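Local coordinates for protein acetate kinase (Entamoeba histolytica, PDB 4H0O) that interconverts acetate and acetyl phosphate as a pyrophosphate-dependent kinase of the ASKHA superfamily, probably with magnesium as cofactor, at residues 17-22 with 92-97; 148-153 with 392-397; 165-170 with 177-182; 189-194 with 384-389. All blocks are in the same frame, centred on the assembly; numbering follows the deposited sequence.

Contact 1 (17-22 with 92-97); sequences LIFNVG and AFVGHR
Leu17 and Val94 pair across two neighbouring parallel strands, 16-21 and 93-98, and the backbone supplies the polar part of the join. Leu17 N donates to Phe93 O at 2.8 Å and Leu17 O accepts from Gly95 N at 2.8 Å, so one residue grips both neighbours of its partner, as parallel pairing demands. Phe19 N to Gly95 O, at 3.2 Å, is longer but nearly straight. Past it a water takes over, accepting from Arg97 N at 2.8 Å and donating to Phe19 O at 3.0 Å.

The apolar contacts gather on the face that carries Leu17, Phe19, Val94 and His96. Phe19 has CG anti to its carbonyl carbon (chi1 -80°), which lays the ring alongside the neighbouring strand: its CD2 is 3.9 Å from Val94 CG1. Leu17 CG covers one ring face near the rim.

The Phe19 and His96 rings point the same way with planes 29° apart, yet they are slid so far that they hardly overlap. They meet through Phe19 CD2 and His96 CE1, 3.7 Å apart. His96 NE2 bonds to Gln149 OE1 on the next strand, which limits how the imidazole can turn.

On the reverse face Ile18 lies beside Gly95, which has no side chain, and turns to helix 390-402. The chemistry is that of a ribonuclease H-like sheet core: a hydrogen-bonded backbone flanked by largely apolar side chains, which carries Asn20 and Arg97, predicted magnesium and substrate ligands, at the strand ends.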
loop_
_atom_site.group_PDB
_atom_site.type_symbol
_atom_site.label_atom_id
_atom_site.label_comp_id
_atom_site.label_asym_id
_atom_site.label_seq_id
_atom_site.Cartn_x
_atom_site.Cartn_y
_atom_site.Cartn_z
ATOM N N LEU B 17 24.440 16.077 -27.218
ATOM C CA LEU B 17 25.251 15.454 -26.180
ATOM C C LEU B 17 24.380 15.102 -24.974
ATOM O O LEU B 17 23.750 15.980 -24.381
ATOM C CB LEU B 17 26.377 16.404 -25.758
ATOM C CG LEU B 17 27.262 15.984 -24.581
ATOM C CD1 LEU B 17 27.984 14.686 -24.889
ATOM C CD2 LEU B 17 28.261 17.080 -24.233
ATOM N N ILE B 18 24.326 13.820 -24.618
ATOM C CA ILE B 18 23.597 13.395 -23.422
ATOM C C ILE B 18 24.560 12.935 -22.330
ATOM O O ILE B 18 25.393 12.053 -22.557
ATOM C CB ILE B 18 22.578 12.265 -23.722
ATOM C CG1 ILE B 18 21.311 12.832 -24.365
ATOM C CG2 ILE B 18 22.192 11.523 -22.449
ATOM C CD1 ILE B 18 21.385 12.918 -25.853
ATOM N N PHE B 19 24.451 13.537 -21.150
ATOM C CA PHE B 19 25.262 13.119 -20.012
ATOM C C PHE B 19 24.495 12.154 -19.114
ATOM O O PHE B 19 23.360 12.426 -18.720
ATOM C CB PHE B 19 25.720 14.330 -19.199
ATOM C CG PHE B 19 26.904 15.046 -19.787
ATOM C CD1 PHE B 19 28.121 14.397 -19.927
ATOM C CD2 PHE B 19 26.807 16.374 -20.177
ATOM C CE1 PHE B 19 29.217 15.055 -20.463
ATOM C CE2 PHE B 19 27.898 17.039 -20.707
ATOM C CZ PHE B 19 29.104 16.378 -20.851
ATOM N N ASN B 20 25.121 11.026 -18.795
ATOM C CA ASN B 20 24.543 10.069 -17.863
ATOM C C ASN B 20 25.428 9.951 -16.623
ATOM O O ASN B 20 26.467 9.287 -16.651
ATOM C CB ASN B 20 24.375 8.706 -18.536
ATOM C CG ASN B 20 23.496 7.760 -17.737
ATOM O OD1 ASN B 20 23.136 8.042 -16.592
ATOM N ND2 ASN B 20 23.155 6.624 -18.338
ATOM N N VAL B 21 25.025 10.615 -15.542
ATOM C CA VAL B 21 25.798 10.591 -14.302
ATOM C C VAL B 21 25.669 9.233 -13.616
ATOM O O VAL B 21 24.565 8.800 -13.276
ATOM C CB VAL B 21 25.357 11.702 -13.326
ATOM C CG1 VAL B 21 26.171 11.636 -12.050
ATOM C CG2 VAL B 21 25.517 13.069 -13.966
ATOM N N GLY B 22 26.799 8.559 -13.423
ATOM C CA GLY B 22 26.813 7.279 -12.738
ATOM C C GLY B 22 27.408 7.394 -11.347
ATOM O O GLY B 22 27.687 8.497 -10.871
ATOM N N ALA B 92 25.031 20.897 -30.771
ATOM C CA ALA B 92 23.936 21.863 -30.845
ATOM C C ALA B 92 23.067 21.856 -29.591
ATOM O O ALA B 92 22.429 22.860 -29.263
ATOM C CB ALA B 92 23.083 21.600 -32.077
ATOM N N PHE B 93 23.027 20.716 -28.903
ATOM C CA PHE B 93 22.197 20.573 -27.708
ATOM C C PHE B 93 22.837 19.668 -26.649
ATOM O O PHE B 93 23.518 18.693 -26.977
ATOM C CB PHE B 93 20.813 20.031 -28.081
ATOM C CG PHE B 93 20.037 20.922 -29.016
ATOM C CD1 PHE B 93 19.347 22.024 -28.532
ATOM C CD2 PHE B 93 19.990 20.651 -30.375
ATOM C CE1 PHE B 93 18.627 22.843 -29.387
ATOM C CE2 PHE B 93 19.270 21.467 -31.237
ATOM C CZ PHE B 93 18.589 22.563 -30.742
ATOM N N VAL B 94 22.615 19.998 -25.378
ATOM C CA VAL B 94 23.066 19.147 -24.280
ATOM C C VAL B 94 21.873 18.748 -23.417
ATOM O O VAL B 94 21.112 19.606 -22.958
ATOM C CB VAL B 94 24.134 19.838 -23.403
ATOM C CG1 VAL B 94 24.756 18.842 -22.438
ATOM C CG2 VAL B 94 25.217 20.450 -24.268
ATOM N N GLY B 95 21.702 17.445 -23.210
ATOM C CA GLY B 95 20.629 16.949 -22.367
ATOM C C GLY B 95 21.152 16.493 -21.018
ATOM O O GLY B 95 22.215 15.874 -20.935
ATOM N N HIS B 96 20.407 16.805 -19.962
ATOM C CA HIS B 96 20.787 16.411 -18.611
ATOM C C HIS B 96 19.620 15.729 -17.904
ATOM O O HIS B 96 18.464 15.906 -18.285
ATOM C CB HIS B 96 21.225 17.630 -17.802
ATOM C CG HIS B 96 22.384 18.364 -18.390
ATOM N ND1 HIS B 96 23.693 18.078 -18.067
ATOM C CD2 HIS B 96 22.436 19.397 -19.271
ATOM C CE1 HIS B 96 24.499 18.890 -18.725
ATOM N NE2 HIS B 96 23.758 19.700 -19.462
ATOM N N ARG B 97 19.924 14.963 -16.863
ATOM C CA ARG B 97 18.893 14.242 -16.130
ATOM C C ARG B 97 18.914 14.615 -14.649
ATOM O O ARG B 97 19.939 14.468 -13.980
ATOM C CB ARG B 97 19.096 12.736 -16.301
ATOM C CG ARG B 97 18.064 11.871 -15.605
ATOM C CD ARG B 97 18.251 10.405 -15.969
ATOM N NE ARG B 97 17.172 9.571 -15.445
ATOM C CZ ARG B 97 17.228 8.913 -14.292
ATOM N NH1 ARG B 97 18.315 8.987 -13.536
ATOM N NH2 ARG B 97 16.196 8.180 -13.896
HETATM O O HOH W 1 22.647 14.339 -16.469
#

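Contact 2 (148-153 with 392-397); sequences RQYVAI and LVILQK
This is a buried strand-on-helix contact in which Tyr150 and Ala152 of strand 148-153 meet Ile394 and Lys397 of helix 390-402, the last helix of the chain; the short axes run 8.6 Å apart at 120°. Its one hydrogen bond goes from Tyr150 OH to Ile394 O at 2.7 Å. The acceptor lies at the ring edge, in the ring plane, whereas the hydroxyl stands well above the carbonyl plane, 48° out of it, and so misses the lone-pair direction. Tyr150 CG sits between the backbone N and the carbonyl carbon (chi1 66°), a setting that sends the ring out toward the helix. In this ribonuclease H-like domain the C-terminal helix comes back from the second half of the chain to cover a sheet built from the first half. The apolar filling is modest: Ile394 CG2 comes within 4.1 Å of Tyr150 CE2 and 4.4 Å of Ala152 CB. Lys397 contributes only the start of its chain, with CG 4.0 Å from Ala152 CB, before bending away to a weak, long ion pair between NZ and Glu400. Ile394 also leans on Ile18 and Arg97, while Leu186 of helix 185-195 also touches Ala152.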
loop_
_atom_site.group_PDB
_atom_site.type_symbol
_atom_site.label_atom_id
_atom_site.label_comp_id
_atom_site.label_asym_id
_atom_site.label_seq_id
_atom_site.Cartn_x
_atom_site.Cartn_y
_atom_site.Cartn_z
ATOM N N ARG B 148 22.274 25.503 -26.584
ATOM C CA ARG B 148 21.010 25.259 -25.897
ATOM C C ARG B 148 21.104 23.977 -25.071
ATOM O O ARG B 148 21.564 22.942 -25.562
ATOM C CB ARG B 148 19.872 25.147 -26.914
ATOM C CG ARG B 148 19.825 26.287 -27.925
ATOM C CD ARG B 148 19.408 27.593 -27.271
ATOM N NE ARG B 148 17.968 27.647 -27.031
ATOM C CZ ARG B 148 17.411 28.097 -25.911
ATOM N NH1 ARG B 148 18.173 28.531 -24.915
ATOM N NH2 ARG B 148 16.090 28.111 -25.784
ATOM N N GLN B 149 20.691 24.052 -23.810
ATOM C CA GLN B 149 20.736 22.890 -22.928
ATOM C C GLN B 149 19.412 22.724 -22.192
ATOM O O GLN B 149 18.711 23.707 -21.925
ATOM C CB GLN B 149 21.909 22.998 -21.941
ATOM C CG GLN B 149 23.251 23.272 -22.619
ATOM C CD GLN B 149 24.449 22.988 -21.732
ATOM O OE1 GLN B 149 24.395 22.140 -20.839
ATOM N NE2 GLN B 149 25.547 23.697 -21.983
ATOM N N TYR B 150 19.069 21.477 -21.881
ATOM C CA TYR B 150 17.807 21.173 -21.215
ATOM C C TYR B 150 17.993 20.150 -20.106
ATOM O O TYR B 150 18.898 19.310 -20.158
ATOM C CB TYR B 150 16.766 20.666 -22.219
ATOM C CG TYR B 150 17.085 19.327 -22.856
ATOM C CD1 TYR B 150 17.891 19.248 -23.982
ATOM C CD2 TYR B 150 16.553 18.148 -22.350
ATOM C CE1 TYR B 150 18.172 18.033 -24.577
ATOM C CE2 TYR B 150 16.830 16.928 -22.937
ATOM C CZ TYR B 150 17.639 16.878 -24.049
ATOM O OH TYR B 150 17.913 15.667 -24.635
ATOM N N VAL B 151 17.130 20.227 -19.100
ATOM C CA VAL B 151 17.158 19.264 -18.013
ATOM C C VAL B 151 15.866 18.447 -17.996
ATOM O O VAL B 151 14.766 18.995 -17.904
ATOM C CB VAL B 151 17.419 19.951 -16.648
ATOM C CG1 VAL B 151 16.443 21.093 -16.413
ATOM C CG2 VAL B 151 17.362 18.945 -15.522
ATOM N N ALA B 152 16.006 17.133 -18.130
ATOM C CA ALA B 152 14.857 16.237 -18.063
ATOM C C ALA B 152 14.587 15.881 -16.602
ATOM O O ALA B 152 15.426 15.255 -15.954
ATOM C CB ALA B 152 15.118 14.990 -18.874
ATOM N N ILE B 153 13.425 16.281 -16.084
ATOM C CA ILE B 153 13.105 16.067 -14.672
ATOM C C ILE B 153 12.265 14.802 -14.447
ATOM O O ILE B 153 11.177 14.658 -15.007
ATOM C CB ILE B 153 12.395 17.294 -14.048
ATOM C CG1 ILE B 153 13.389 18.431 -13.804
ATOM C CG2 ILE B 153 11.756 16.926 -12.725
ATOM C CD1 ILE B 153 13.609 19.325 -14.990
ATOM N N LEU B 392 18.005 7.335 -24.851
ATOM C CA LEU B 392 16.904 7.672 -25.749
ATOM C C LEU B 392 15.810 8.420 -24.991
ATOM O O LEU B 392 15.160 9.309 -25.544
ATOM C CB LEU B 392 16.327 6.412 -26.398
ATOM C CG LEU B 392 17.295 5.557 -27.218
ATOM C CD1 LEU B 392 16.577 4.374 -27.852
ATOM C CD2 LEU B 392 17.980 6.394 -28.282
ATOM N N VAL B 393 15.624 8.059 -23.723
ATOM C CA VAL B 393 14.628 8.699 -22.864
ATOM C C VAL B 393 14.915 10.189 -22.671
ATOM O O VAL B 393 14.013 11.023 -22.772
ATOM C CB VAL B 393 14.540 7.997 -21.492
ATOM C CG1 VAL B 393 13.746 8.831 -20.511
ATOM C CG2 VAL B 393 13.910 6.622 -21.639
ATOM N N ILE B 394 16.175 10.518 -22.398
ATOM C CA ILE B 394 16.586 11.913 -22.246
ATOM C C ILE B 394 16.590 12.616 -23.603
ATOM O O ILE B 394 16.222 13.790 -23.707
ATOM C CB ILE B 394 17.980 12.027 -21.596
ATOM C CG1 ILE B 394 17.992 11.322 -20.239
ATOM C CG2 ILE B 394 18.390 13.486 -21.441
ATOM C CD1 ILE B 394 19.364 11.255 -19.599
ATOM N N LEU B 395 17.008 11.890 -24.639
ATOM C CA LEU B 395 17.018 12.420 -25.998
ATOM C C LEU B 395 15.604 12.763 -26.460
ATOM O O LEU B 395 15.381 13.798 -27.090
ATOM C CB LEU B 395 17.654 11.415 -26.960
ATOM C CG LEU B 395 17.781 11.893 -28.410
ATOM C CD1 LEU B 395 18.694 13.105 -28.488
ATOM C CD2 LEU B 395 18.283 10.783 -29.323
ATOM N N GLN B 396 14.651 11.893 -26.135
ATOM C CA GLN B 396 13.259 12.091 -26.530
ATOM C C GLN B 396 12.673 13.360 -25.915
ATOM O O GLN B 396 11.894 14.071 -26.554
ATOM C CB GLN B 396 12.416 10.876 -26.140
ATOM C CG GLN B 396 10.945 10.994 -26.517
ATOM C CD GLN B 396 10.731 11.062 -28.019
ATOM O OE1 GLN B 396 11.314 10.285 -28.777
ATOM N NE2 GLN B 396 9.894 11.995 -28.455
ATOM N N LYS B 397 13.057 13.638 -24.672
ATOM C CA LYS B 397 12.616 14.843 -23.982
ATOM C C LYS B 397 13.136 16.072 -24.725
ATOM O O LYS B 397 12.486 17.121 -24.753
ATOM C CB LYS B 397 13.110 14.840 -22.530
ATOM C CG LYS B 397 12.219 15.617 -21.561
ATOM C CD LYS B 397 10.811 15.017 -21.529
ATOM C CE LYS B 397 9.756 16.038 -21.124
ATOM N NZ LYS B 397 10.046 17.383 -21.692
#

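Contact 3 (165-170 with 177-182); sequences ERTYAI and QYLKFG
The Arg166 guanidinium carries Leu179 CD1 over one face, offset toward the rim, and has Lys180 O at its edge, in plane. Tyr168 also offers a ring edge, its CD2 lying 3.2 Å from Tyr178 O in the ring plane. On the Tyr178 ring, Gln177 CB sits over the centre of one face while Ile170 CD1 approaches the edge. These groups join two mostly irregular pieces running in nearly opposite directions: 165-170 runs out of the end of helix 163-166, and the other piece, 177-182, out of helix 174-177. Ala169 is the centre of an inverse gamma turn in the first.

The polar core is reciprocal. Lys180 N donates to Arg166 O at 2.8 Å, in the carbonyl plane on a lone pair, and Arg166 NE returns a bond to Lys180 O at 2.9 Å, almost in line with that carbonyl. The bend at chi3 (66°) curls the arginine chain back to that oxygen, and NH2 adds a weak bond to it. NH2 also reaches Phe181, but the cation-pi distance is long, so any attraction is weak.

At the dimer side, Tyr178 OH bonds to Gln259 of the second subunit, and Asp249 of that subunit packs on Tyr168. Between the segments a water accepts from Tyr168 N at 2.8 Å and donates weakly to Tyr178 O. Lys180, crossing Tyr168 at about a right angle, brings its CE to 3.7 Å from Tyr168 OH.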
loop_
_atom_site.group_PDB
_atom_site.type_symbol
_atom_site.label_atom_id
_atom_site.label_comp_id
_atom_site.label_asym_id
_atom_site.label_seq_id
_atom_site.Cartn_x
_atom_site.Cartn_y
_atom_site.Cartn_z
ATOM N N GLU B 165 -4.985 12.296 -4.790
ATOM C CA GLU B 165 -4.126 11.146 -5.057
ATOM C C GLU B 165 -2.706 11.377 -4.539
ATOM O O GLU B 165 -1.943 10.427 -4.357
ATOM C CB GLU B 165 -4.090 10.853 -6.559
ATOM C CG GLU B 165 -5.401 11.131 -7.288
ATOM C CD GLU B 165 -6.410 10.011 -7.129
ATOM O OE1 GLU B 165 -6.010 8.832 -7.238
ATOM O OE2 GLU B 165 -7.601 10.307 -6.895
ATOM N N ARG B 166 -2.355 12.641 -4.308
ATOM C CA ARG B 166 -1.031 12.999 -3.798
ATOM C C ARG B 166 -1.036 13.143 -2.282
ATOM O O ARG B 166 0.022 13.293 -1.662
ATOM C CB ARG B 166 -0.551 14.323 -4.404
ATOM C CG ARG B 166 -0.276 14.303 -5.895
ATOM C CD ARG B 166 0.268 15.648 -6.368
ATOM N NE ARG B 166 1.590 15.936 -5.815
ATOM C CZ ARG B 166 2.108 17.156 -5.698
ATOM N NH1 ARG B 166 1.413 18.215 -6.088
ATOM N NH2 ARG B 166 3.319 17.314 -5.183
ATOM N N THR B 167 -2.229 13.101 -1.693
ATOM C CA THR B 167 -2.409 13.433 -0.278
ATOM C C THR B 167 -2.516 12.215 0.638
ATOM O O THR B 167 -3.359 11.338 0.430
ATOM C CB THR B 167 -3.670 14.299 -0.068
ATOM O OG1 THR B 167 -3.561 15.499 -0.842
ATOM C CG2 THR B 167 -3.841 14.658 1.402
ATOM N N TYR B 168 -1.667 12.176 1.662
ATOM C CA TYR B 168 -1.764 11.149 2.692
ATOM C C TYR B 168 -2.710 11.599 3.805
ATOM O O TYR B 168 -2.760 12.780 4.153
ATOM C CB TYR B 168 -0.380 10.822 3.253
ATOM C CG TYR B 168 0.521 10.132 2.256
ATOM C CD1 TYR B 168 0.293 8.812 1.888
ATOM C CD2 TYR B 168 1.600 10.796 1.685
ATOM C CE1 TYR B 168 1.108 8.172 0.979
ATOM C CE2 TYR B 168 2.426 10.162 0.771
ATOM C CZ TYR B 168 2.173 8.849 0.423
ATOM O OH TYR B 168 2.983 8.204 -0.481
ATOM N N ALA B 169 -3.456 10.653 4.366
ATOM C CA ALA B 169 -4.470 10.967 5.367
ATOM C C ALA B 169 -3.873 11.374 6.721
ATOM O O ALA B 169 -4.157 10.743 7.743
ATOM C CB ALA B 169 -5.423 9.793 5.539
ATOM N N ILE B 170 -3.065 12.436 6.715
ATOM C CA ILE B 170 -2.445 12.986 7.921
ATOM C C ILE B 170 -2.794 14.476 8.062
ATOM O O ILE B 170 -3.160 15.122 7.080
ATOM C CB ILE B 170 -0.905 12.806 7.893
ATOM C CG1 ILE B 170 -0.310 13.420 6.623
ATOM C CG2 ILE B 170 -0.532 11.332 8.007
ATOM C CD1 ILE B 170 1.209 13.478 6.625
ATOM N N GLN B 177 3.793 18.863 3.848
ATOM C CA GLN B 177 5.235 18.642 3.817
ATOM C C GLN B 177 5.571 17.316 3.147
ATOM O O GLN B 177 6.697 17.110 2.694
ATOM C CB GLN B 177 5.815 18.655 5.235
ATOM C CG GLN B 177 5.685 19.981 5.972
ATOM C CD GLN B 177 6.073 19.873 7.440
ATOM O OE1 GLN B 177 6.401 18.792 7.933
ATOM N NE2 GLN B 177 6.036 20.999 8.144
ATOM N N TYR B 178 4.591 16.418 3.093
ATOM C CA TYR B 178 4.832 15.055 2.633
ATOM C C TYR B 178 3.860 14.617 1.542
ATOM O O TYR B 178 3.317 13.512 1.581
ATOM C CB TYR B 178 4.794 14.086 3.817
ATOM C CG TYR B 178 5.785 14.441 4.901
ATOM C CD1 TYR B 178 7.144 14.508 4.623
ATOM C CD2 TYR B 178 5.367 14.707 6.199
ATOM C CE1 TYR B 178 8.060 14.835 5.607
ATOM C CE2 TYR B 178 6.278 15.036 7.192
ATOM C CZ TYR B 178 7.623 15.097 6.888
ATOM O OH TYR B 178 8.538 15.421 7.865
ATOM N N LEU B 179 3.647 15.491 0.565
ATOM C CA LEU B 179 2.831 15.143 -0.585
ATOM C C LEU B 179 3.542 14.089 -1.434
ATOM O O LEU B 179 4.774 13.992 -1.425
ATOM C CB LEU B 179 2.513 16.385 -1.421
ATOM C CG LEU B 179 1.569 17.398 -0.772
ATOM C CD1 LEU B 179 1.326 18.589 -1.691
ATOM C CD2 LEU B 179 0.247 16.739 -0.397
ATOM N N LYS B 180 2.760 13.288 -2.150
ATOM C CA LYS B 180 3.321 12.293 -3.051
ATOM C C LYS B 180 3.929 12.983 -4.269
ATOM O O LYS B 180 3.384 13.966 -4.769
ATOM C CB LYS B 180 2.240 11.298 -3.481
ATOM C CG LYS B 180 2.686 10.312 -4.554
ATOM C CD LYS B 180 1.588 9.313 -4.897
ATOM C CE LYS B 180 1.165 8.511 -3.676
ATOM N NZ LYS B 180 0.179 7.448 -4.037
ATOM N N PHE B 181 5.068 12.478 -4.730
ATOM C CA PHE B 181 5.686 12.978 -5.952
ATOM C C PHE B 181 5.594 11.945 -7.076
ATOM O O PHE B 181 4.935 12.177 -8.092
ATOM C CB PHE B 181 7.147 13.376 -5.707
ATOM C CG PHE B 181 7.309 14.707 -5.022
ATOM C CD1 PHE B 181 7.159 15.890 -5.734
ATOM C CD2 PHE B 181 7.621 14.776 -3.670
ATOM C CE1 PHE B 181 7.307 17.119 -5.109
ATOM C CE2 PHE B 181 7.771 16.001 -3.040
ATOM C CZ PHE B 181 7.614 17.173 -3.760
ATOM N N GLY B 182 6.247 10.801 -6.890
ATOM C CA GLY B 182 6.300 9.786 -7.929
ATOM C C GLY B 182 7.566 9.944 -8.747
ATOM O O GLY B 182 8.049 11.062 -8.940
HETATM O O HOH W 2 0.214 14.175 2.204
#

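Contact 4 (189-194 with 384-389)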
loop_
_atom_site.group_PDB
_atom_site.type_symbol
_atom_site.label_atom_id
_atom_site.label_comp_id
_atom_site.label_asym_id
_atom_site.label_seq_id
_atom_site.Cartn_x
_atom_site.Cartn_y
_atom_site.Cartn_z
ATOM N N GLU B 189 6.822 8.562 -19.634
ATOM C CA GLU B 189 6.408 9.390 -20.768
ATOM C C GLU B 189 7.129 9.006 -22.059
ATOM O O GLU B 189 6.626 9.256 -23.155
ATOM C CB GLU B 189 6.521 10.894 -20.473
ATOM C CG GLU B 189 7.857 11.367 -19.942
ATOM C CD GLU B 189 7.803 12.814 -19.470
ATOM O OE1 GLU B 189 7.216 13.654 -20.188
ATOM O OE2 GLU B 189 8.344 13.109 -18.379
ATOM N N TYR B 190 8.293 8.375 -21.931
ATOM C CA TYR B 190 8.974 7.839 -23.104
ATOM C C TYR B 190 8.215 6.636 -23.653
ATOM O O TYR B 190 8.002 6.525 -24.863
ATOM C CB TYR B 190 10.410 7.431 -22.781
ATOM C CG TYR B 190 11.109 6.776 -23.956
ATOM C CD1 TYR B 190 11.682 7.543 -24.960
ATOM C CD2 TYR B 190 11.191 5.391 -24.062
ATOM C CE1 TYR B 190 12.321 6.953 -26.038
ATOM C CE2 TYR B 190 11.823 4.792 -25.140
ATOM C CZ TYR B 190 12.387 5.580 -26.123
ATOM O OH TYR B 190 13.021 4.996 -27.193
ATOM N N VAL B 191 7.832 5.727 -22.760
ATOM C CA VAL B 191 7.100 4.525 -23.148
ATOM C C VAL B 191 5.744 4.881 -23.752
ATOM O O VAL B 191 5.379 4.376 -24.814
ATOM C CB VAL B 191 6.921 3.564 -21.956
ATOM C CG1 VAL B 191 5.915 2.477 -22.291
ATOM C CG2 VAL B 191 8.257 2.945 -21.568
ATOM N N ILE B 192 5.007 5.758 -23.074
ATOM C CA ILE B 192 3.731 6.257 -23.582
ATOM C C ILE B 192 3.877 6.854 -24.983
ATOM O O ILE B 192 3.079 6.568 -25.880
ATOM C CB ILE B 192 3.119 7.311 -22.634
ATOM C CG1 ILE B 192 2.669 6.651 -21.333
ATOM C CG2 ILE B 192 1.936 8.011 -23.290
ATOM C CD1 ILE B 192 1.765 5.449 -21.554
ATOM N N ASN B 193 4.906 7.672 -25.173
ATOM C CA ASN B 193 5.127 8.307 -26.465
ATOM C C ASN B 193 5.449 7.295 -27.562
ATOM O O ASN B 193 5.034 7.458 -28.709
ATOM C CB ASN B 193 6.225 9.366 -26.372
ATOM C CG ASN B 193 6.405 10.127 -27.671
ATOM O OD1 ASN B 193 5.679 11.083 -27.951
ATOM N ND2 ASN B 193 7.374 9.702 -28.477
ATOM N N SER B 194 6.185 6.246 -27.210
ATOM C CA SER B 194 6.549 5.216 -28.179
ATOM C C SER B 194 5.340 4.359 -28.550
ATOM O O SER B 194 5.340 3.682 -29.581
ATOM C CB SER B 194 7.666 4.333 -27.626
ATOM O OG SER B 194 7.214 3.589 -26.509
ATOM N N CYS B 384 2.132 -5.942 -23.195
ATOM C CA CYS B 384 3.301 -5.717 -24.034
ATOM C C CYS B 384 4.525 -5.341 -23.214
ATOM O O CYS B 384 4.412 -4.909 -22.063
ATOM C CB CYS B 384 3.020 -4.630 -25.072
ATOM S SG CYS B 384 3.159 -2.951 -24.431
ATOM N N VAL B 385 5.695 -5.527 -23.814
ATOM C CA VAL B 385 6.940 -5.023 -23.254
ATOM C C VAL B 385 7.357 -3.830 -24.101
ATOM O O VAL B 385 7.198 -3.849 -25.325
ATOM C CB VAL B 385 8.053 -6.089 -23.276
ATOM C CG1 VAL B 385 7.836 -7.108 -22.177
ATOM C CG2 VAL B 385 8.110 -6.781 -24.636
ATOM N N ALA B 386 7.878 -2.789 -23.457
ATOM C CA ALA B 386 8.289 -1.588 -24.174
ATOM C C ALA B 386 9.640 -1.082 -23.675
ATOM O O ALA B 386 9.797 -0.791 -22.489
ATOM C CB ALA B 386 7.230 -0.504 -24.053
ATOM N N PRO B 387 10.620 -0.988 -24.589
ATOM C CA PRO B 387 11.989 -0.535 -24.302
ATOM C C PRO B 387 12.040 0.882 -23.731
ATOM O O PRO B 387 11.238 1.730 -24.128
ATOM C CB PRO B 387 12.658 -0.553 -25.679
ATOM C CG PRO B 387 11.883 -1.552 -26.467
ATOM C CD PRO B 387 10.466 -1.438 -25.985
ATOM N N ASN B 388 12.980 1.129 -22.821
ATOM C CA ASN B 388 13.146 2.448 -22.216
ATOM C C ASN B 388 14.614 2.786 -21.957
ATOM O O ASN B 388 14.970 3.221 -20.860
ATOM C CB ASN B 388 12.357 2.545 -20.903
ATOM C CG ASN B 388 12.870 1.585 -19.841
ATOM O OD1 ASN B 388 13.332 0.485 -20.155
ATOM N ND2 ASN B 388 12.801 2.002 -18.579
ATOM N N ASP B 389 15.459 2.583 -22.965
ATOM C CA ASP B 389 16.887 2.882 -22.850
ATOM C C ASP B 389 17.123 4.298 -22.330
ATOM O O ASP B 389 16.588 5.268 -22.875
ATOM C CB ASP B 389 17.594 2.686 -24.195
ATOM C CG ASP B 389 19.009 3.246 -24.200
ATOM O OD1 ASP B 389 19.945 2.519 -23.804
ATOM O OD2 ASP B 389 19.187 4.414 -24.608
HETATM O O HOH W 3 14.453 2.119 -26.098
HETATM O O HOH W 4 9.382 1.522 -26.048
#
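Tyr190 and Val191, on consecutive positions of helix 185-195, take hold of segment 384-389, which runs on from strand 382-385 toward helix 390-402. Tyr190 turns its ring edge to Pro387 O, which lies in the ring plane 3.3 Å from CE2. Tyr190 CG stands anti to the backbone N (chi1 176°), which carries the ring edge to the loop, where CE2 also passes 4.0 Å from Asn388 CA. Val191 splits the work between its branches: CG1 packs on Ala386 CB at 3.7 Å, while CG2 looks toward Pro387 O and the CB of Asn388.

The polar link is made by water. One molecule donates to Pro387 O at 2.7 Å and to Ser194 OG at 3.0 Å, and that hydroxyl spends its own proton on Val191 O, 2.6 Å away within the helix. The water and the tyrosine edge thus share Pro387 O. A second water joins Tyr190 OH to Asp389 N, weakly at both ends.

Further out, partners beyond the two segments hold the loop. Ala386 O accepts from Thr333 OG1, Asn388 ND2 bonds to Ser187 OG on the same helix as Tyr190, and Asp389 is the N-cap of helix 390-402, its OD2 accepting from Leu392 N. Glu390, a predicted magnesium ligand, follows directly. Helix 185-195 touches strand 329-333 through Val191 on Thr333, and helix 390-402 through Tyr190 on Val393 and Gln396.

How the contacts relate
Contacts 1 and 2 are both buried and share one sheet: strands 93-98 and 148-153 are neighbours in it, probably bonded through His96 O and Ala152 N. Contact 1 is held mainly by strand pairing, contact 2 by a single tyrosine bond and sparse apolar touches. Contact 4, only partly buried, joins helix 185-195 to the segment that carries strand 382-385 of the other sheet, and it touches contact 2 through helix 390-402; water does its polar work. Contact 3 stands apart, about 27 Å between centres from contacts 2 and 4, at the subunit interface, where a backbone bond and an arginine-to-carbonyl bond tie two mostly irregular pieces.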